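Local coordinates for protein nitroreductase (PDB 3EK3) that binds flavin mononucleotide and, as a member of the nitroreductase family, probably acts as an NAD(P)-linked oxidoreductase on nitrogenous compounds, at residues I67-K73 with T140-V146; I99-P104 with L153-N158. All blocks are in the same frame, centred on the assembly; numbering follows the deposited sequence.

How the contacts relate
Contact 1 and contact 2 both lie within the nitroreductase fold, their centres about 16 Å apart and their nearest atoms about 6 Å apart, so they do not touch. Helix 144-153 links them: its first turn belongs to contact 1 and the chain leaving it forms contact 2. Along the chain the segments alternate, 67-73, 99-104, 140-146, 153-158. The start of the helix packs against 67-73, on helix 57-72, and the loop after it runs beside strand 96-102 of the antiparallel sheet. Phe71 of contact 1 and Asn102 of contact 2 bring both to within about 8 and 9 Å of the flavin, side chain to FMN.

Contact 1: residues I67-K73 with T140-V146; sequences IKGAFAK and TCDDPEV
Lys73 reaches from beside helix 57-72 to the first turn of helix 144-153, where its NZ meets two carboxylates. An extended chain beyond CG carries the ammonium across the Asp143 side chain at about a right angle. Asp143 OD2 receives NZ at 2.6 Å through its syn lone pair, while Glu145 OE1, on a chain bent at chi2 (79°), is met nearly along its C-O axis at 2.9 Å. Asp143 is also the N-cap: with CG anti to its own N (chi1 169°), OD1 takes Val146 N at 3.1 Å on its anti lone pair and, weakly, Glu145 N. Beneath these charges the packing is apolar. Ala70 CB sits between Asp143 CG and Thr140 CG2, each 3.7 Å away, with Val146 CG2 a little farther off. Thr140 CG2 also approaches Phe71 CE1 obliquely at 3.4 Å; the other branch, OG1, faces Ile67 CG1 and bonds to the carbonyl oxygen of Gln136. Phe71 in turn packs on Gln136, an FMN-binding residue, and its side chain lies about 8 Å from the flavin. The chemistry thus pairs a salt-bridge network towards solvent, at Lys73 and Glu145, with apolar packing around Ala70 and Thr140 further in. With its two oxygens shared between lysine and helix N-terminus, the Asp143 carboxylate would probably be favoured as the anion.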
loop_
_atom_site.group_PDB
_atom_site.type_symbol
_atom_site.label_atom_id
_atom_site.label_comp_id
_atom_site.label_asym_id
_atom_site.label_seq_id
_atom_site.Cartn_x
_atom_site.Cartn_y
_atom_site.Cartn_z
ATOM N N ILE A 67 12.122 6.991 20.397
ATOM C CA ILE A 67 12.361 7.379 18.998
ATOM C C ILE A 67 13.218 8.650 18.954
ATOM O O ILE A 67 14.214 8.716 18.218
ATOM C CB ILE A 67 11.016 7.562 18.290
ATOM C CG1 ILE A 67 10.369 6.197 18.077
ATOM C CG2 ILE A 67 11.171 8.296 16.921
ATOM C CD1 ILE A 67 8.897 6.324 17.659
ATOM N N LYS A 68 12.884 9.637 19.795
ATOM C CA LYS A 68 13.742 10.820 19.955
ATOM C C LYS A 68 15.153 10.437 20.374
ATOM O O LYS A 68 16.147 10.972 19.854
ATOM C CB LYS A 68 13.108 11.815 20.950
ATOM C CG LYS A 68 11.885 12.524 20.385
ATOM C CD LYS A 68 11.127 13.361 21.412
ATOM C CE LYS A 68 12.015 14.070 22.400
ATOM N NZ LYS A 68 11.220 14.818 23.447
ATOM N N GLY A 69 15.265 9.490 21.313
ATOM C CA GLY A 69 16.583 9.041 21.742
ATOM C C GLY A 69 17.438 8.464 20.622
ATOM O O GLY A 69 18.680 8.709 20.593
ATOM N N ALA A 70 16.800 7.697 19.733
ATOM C CA ALA A 70 17.453 7.142 18.539
ATOM C C ALA A 70 17.893 8.279 17.611
ATOM O O ALA A 70 19.046 8.356 17.183
ATOM C CB ALA A 70 16.500 6.173 17.805
ATOM N N PHE A 71 16.965 9.183 17.323
ATOM C CA PHE A 71 17.281 10.384 16.525
ATOM C C PHE A 71 18.407 11.233 17.109
ATOM O O PHE A 71 19.223 11.779 16.350
ATOM C CB PHE A 71 16.027 11.246 16.331
ATOM C CG PHE A 71 15.014 10.686 15.410
ATOM C CD1 PHE A 71 15.328 9.756 14.429
ATOM C CD2 PHE A 71 13.701 11.130 15.477
ATOM C CE1 PHE A 71 14.347 9.269 13.570
ATOM C CE2 PHE A 71 12.740 10.656 14.624
ATOM C CZ PHE A 71 13.053 9.726 13.668
ATOM N N ALA A 72 18.472 11.364 18.438
ATOM C CA ALA A 72 19.544 12.134 19.071
ATOM C C ALA A 72 20.920 11.557 18.713
ATOM O O ALA A 72 21.912 12.276 18.690
ATOM C CB ALA A 72 19.357 12.206 20.609
ATOM N N LYS A 73 20.968 10.256 18.430
ATOM C CA LYS A 73 22.205 9.577 18.025
ATOM C C LYS A 73 22.596 9.826 16.565
ATOM O O LYS A 73 23.717 9.519 16.164
ATOM C CB LYS A 73 22.072 8.063 18.235
ATOM C CG LYS A 73 21.852 7.640 19.668
ATOM C CD LYS A 73 21.512 6.175 19.768
ATOM C CE LYS A 73 21.075 5.816 21.174
ATOM N NZ LYS A 73 20.523 4.447 21.291
ATOM N N THR A 140 14.253 3.517 12.949
ATOM C CA THR A 140 14.581 3.487 14.377
ATOM C C THR A 140 14.206 2.187 15.110
ATOM O O THR A 140 14.622 1.997 16.259
ATOM C CB THR A 140 13.937 4.681 15.160
ATOM O OG1 THR A 140 12.495 4.596 15.114
ATOM C CG2 THR A 140 14.462 6.028 14.666
ATOM N N CYS A 141 13.407 1.319 14.481
ATOM C CA CYS A 141 12.914 0.117 15.158
ATOM C C CYS A 141 13.991 -0.857 15.663
ATOM O O CYS A 141 13.711 -1.646 16.553
ATOM C CB CYS A 141 11.868 -0.620 14.307
ATOM S SG CYS A 141 12.487 -1.315 12.739
ATOM N N ASP A 142 15.198 -0.795 15.112
ATOM C CA ASP A 142 16.287 -1.628 15.587
ATOM C C ASP A 142 17.218 -0.906 16.544
ATOM O O ASP A 142 18.192 -1.499 17.025
ATOM C CB ASP A 142 17.064 -2.218 14.411
ATOM C CG ASP A 142 16.282 -3.330 13.693
ATOM O OD1 ASP A 142 15.376 -3.934 14.314
ATOM O OD2 ASP A 142 16.575 -3.601 12.516
ATOM N N ASP A 143 16.938 0.351 16.877
ATOM C CA ASP A 143 17.667 0.977 17.981
ATOM C C ASP A 143 17.350 0.159 19.237
ATOM O O ASP A 143 16.210 -0.213 19.476
ATOM C CB ASP A 143 17.258 2.449 18.153
ATOM C CG ASP A 143 17.789 3.063 19.431
ATOM O OD1 ASP A 143 17.149 2.929 20.484
ATOM O OD2 ASP A 143 18.866 3.696 19.376
ATOM N N PRO A 144 18.367 -0.174 20.022
ATOM C CA PRO A 144 18.156 -1.058 21.172
ATOM C C PRO A 144 17.039 -0.627 22.118
ATOM O O PRO A 144 16.216 -1.459 22.515
ATOM C CB PRO A 144 19.502 -1.025 21.882
ATOM C CG PRO A 144 20.491 -0.728 20.766
ATOM C CD PRO A 144 19.787 0.191 19.841
ATOM N N GLU A 145 16.984 0.660 22.484
ATOM C CA GLU A 145 15.930 1.100 23.386
ATOM C C GLU A 145 14.556 1.140 22.725
ATOM O O GLU A 145 13.565 0.751 23.352
ATOM C CB GLU A 145 16.265 2.437 24.051
ATOM C CG GLU A 145 17.472 2.363 25.015
ATOM C CD GLU A 145 18.820 2.379 24.281
ATOM O OE1 GLU A 145 18.953 3.080 23.246
ATOM O OE2 GLU A 145 19.755 1.678 24.740
ATOM N N VAL A 146 14.486 1.559 21.460
ATOM C CA VAL A 146 13.216 1.528 20.741
ATOM C C VAL A 146 12.768 0.070 20.638
ATOM O O VAL A 146 11.632 -0.276 20.958
ATOM C CB VAL A 146 13.345 2.183 19.339
ATOM C CG1 VAL A 146 12.066 1.996 18.529
ATOM C CG2 VAL A 146 13.754 3.708 19.462
#

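Contact 2: residues I99-P104 with L153-N158; sequences IVSNEP and LGVPEN
Val155 points its side chain at strand 96-102 from the loop after helix 144-153, and its two methyls part to meet alternate residues of the strand. CB itself makes no close approach. From it CG1, anti to the backbone N (chi1 179°), extends to Ser101, 3.8 Å from OG and 3.9 Å from CB. The other branch, CG2, meets Ile99 CG2 at 4.0 Å, the two side chains crossing at about a right angle. Ile99 forks in its turn: while CG2 takes the valine, CD1 runs on to Leu153 CD1 at 4.1 Å.

Ser101 OG also comes to 3.9 Å from Pro156 CD, but its polar partner is His159 ND1, so this buried hydroxyl has a hydrogen bond despite its apolar neighbours. Farther along, the polar atoms of Asn158 meet carbons of Glu103 and Pro104. Asn158 O comes within 3.3 Å of Pro104 CD, and Asn158 ND2 lies 3.9 Å from Glu103 CB, the Glu103 carboxylate and Asn158 amide planes standing 76° apart. No hydrogen bond joins the two segments; apolar and van der Waals contacts hold them, their end-to-end directions only 9° apart.

Gly154, with positive phi, closes helix 144-153 in a Schellman motif and turns the chain to run beside the strand. That strand lies between strands 50-54 and 160-168, with Ile99 bonded to Thr52 and Asn102 to Lys160 through the backbone. Helix 109-126 packs against Val100, whereas Leu150 of helix 144-153 touches Ile99 and Val155. Leu153 also packs on Val189 of the second subunit, bringing the dimer partner to the helix end.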
loop_
_atom_site.group_PDB
_atom_site.type_symbol
_atom_site.label_atom_id
_atom_site.label_comp_id
_atom_site.label_asym_id
_atom_site.label_seq_id
_atom_site.Cartn_x
_atom_site.Cartn_y
_atom_site.Cartn_z
ATOM N N ILE A 99 0.919 0.264 15.037
ATOM C CA ILE A 99 2.230 -0.087 14.518
ATOM C C ILE A 99 2.086 -1.285 13.582
ATOM O O ILE A 99 1.657 -2.344 14.011
ATOM C CB ILE A 99 3.192 -0.467 15.678
ATOM C CG1 ILE A 99 3.310 0.712 16.662
ATOM C CG2 ILE A 99 4.579 -0.868 15.137
ATOM C CD1 ILE A 99 4.001 0.395 17.979
ATOM N N VAL A 100 2.480 -1.116 12.319
ATOM C CA VAL A 100 2.255 -2.166 11.311
ATOM C C VAL A 100 3.637 -2.744 10.987
ATOM O O VAL A 100 4.509 -2.054 10.472
ATOM C CB VAL A 100 1.483 -1.659 10.068
ATOM C CG1 VAL A 100 1.245 -2.830 9.057
ATOM C CG2 VAL A 100 0.080 -1.055 10.459
ATOM N N SER A 101 3.826 -4.027 11.314
ATOM C CA SER A 101 5.151 -4.660 11.212
ATOM C C SER A 101 5.060 -5.902 10.332
ATOM O O SER A 101 3.996 -6.407 10.109
ATOM C CB SER A 101 5.686 -5.036 12.590
ATOM O OG SER A 101 4.890 -6.005 13.264
ATOM N N ASN A 102 6.203 -6.396 9.872
ATOM C CA ASN A 102 6.222 -7.616 9.071
ATOM C C ASN A 102 7.586 -8.204 9.197
ATOM O O ASN A 102 8.525 -7.493 9.510
ATOM C CB ASN A 102 5.886 -7.288 7.603
ATOM C CG ASN A 102 5.315 -8.494 6.808
ATOM O OD1 ASN A 102 5.194 -9.607 7.311
ATOM N ND2 ASN A 102 4.996 -8.254 5.536
ATOM N N GLU A 103 7.696 -9.503 8.933
ATOM C CA GLU A 103 9.000 -10.111 8.788
ATOM C C GLU A 103 9.591 -9.631 7.470
ATOM O O GLU A 103 8.903 -9.437 6.479
ATOM C CB GLU A 103 8.903 -11.633 8.870
ATOM C CG GLU A 103 8.122 -12.284 7.785
ATOM C CD GLU A 103 8.045 -13.826 7.949
ATOM O OE1 GLU A 103 7.782 -14.317 9.085
ATOM O OE2 GLU A 103 8.247 -14.510 6.918
ATOM N N PRO A 104 10.893 -9.394 7.465
ATOM C CA PRO A 104 11.547 -8.858 6.295
ATOM C C PRO A 104 12.018 -9.909 5.256
ATOM O O PRO A 104 12.699 -9.554 4.300
ATOM C CB PRO A 104 12.711 -8.114 6.914
ATOM C CG PRO A 104 13.084 -8.965 8.088
ATOM C CD PRO A 104 11.794 -9.451 8.627
ATOM N N LEU A 153 5.586 -3.932 23.894
ATOM C CA LEU A 153 4.237 -3.658 23.368
ATOM C C LEU A 153 3.646 -4.858 22.634
ATOM O O LEU A 153 2.457 -4.901 22.371
ATOM C CB LEU A 153 4.276 -2.459 22.419
ATOM C CG LEU A 153 4.542 -1.117 23.087
ATOM C CD1 LEU A 153 4.857 -0.126 21.963
ATOM C CD2 LEU A 153 3.326 -0.672 23.950
ATOM N N GLY A 154 4.477 -5.808 22.249
ATOM C CA GLY A 154 3.983 -6.989 21.528
ATOM C C GLY A 154 4.313 -7.046 20.053
ATOM O O GLY A 154 3.834 -7.927 19.349
ATOM N N VAL A 155 5.145 -6.126 19.572
ATOM C CA VAL A 155 5.663 -6.232 18.200
ATOM C C VAL A 155 6.647 -7.427 18.139
ATOM O O VAL A 155 7.563 -7.542 18.967
ATOM C CB VAL A 155 6.410 -4.957 17.756
ATOM C CG1 VAL A 155 6.947 -5.132 16.325
ATOM C CG2 VAL A 155 5.513 -3.708 17.844
ATOM N N PRO A 156 6.423 -8.379 17.199
ATOM C CA PRO A 156 7.341 -9.499 17.125
ATOM C C PRO A 156 8.786 -9.098 16.918
ATOM O O PRO A 156 9.080 -8.214 16.126
ATOM C CB PRO A 156 6.825 -10.304 15.919
ATOM C CG PRO A 156 5.416 -9.994 15.840
ATOM C CD PRO A 156 5.312 -8.527 16.254
ATOM N N GLU A 157 9.669 -9.766 17.628
ATOM C CA GLU A 157 11.082 -9.423 17.591
ATOM C C GLU A 157 11.731 -9.615 16.242
ATOM O O GLU A 157 12.754 -8.997 15.982
ATOM C CB GLU A 157 11.849 -10.216 18.638
ATOM C CG GLU A 157 11.415 -9.804 20.026
ATOM C CD GLU A 157 12.150 -10.518 21.131
ATOM O OE1 GLU A 157 13.351 -10.238 21.332
ATOM O OE2 GLU A 157 11.508 -11.347 21.803
ATOM N N ASN A 158 11.164 -10.488 15.412
ATOM C CA ASN A 158 11.676 -10.751 14.070
ATOM C C ASN A 158 11.041 -9.870 12.998
ATOM O O ASN A 158 11.272 -10.083 11.813
ATOM C CB ASN A 158 11.460 -12.237 13.706
ATOM C CG ASN A 158 10.009 -12.572 13.492
ATOM O OD1 ASN A 158 9.162 -12.214 14.293
ATOM N ND2 ASN A 158 9.710 -13.236 12.386
#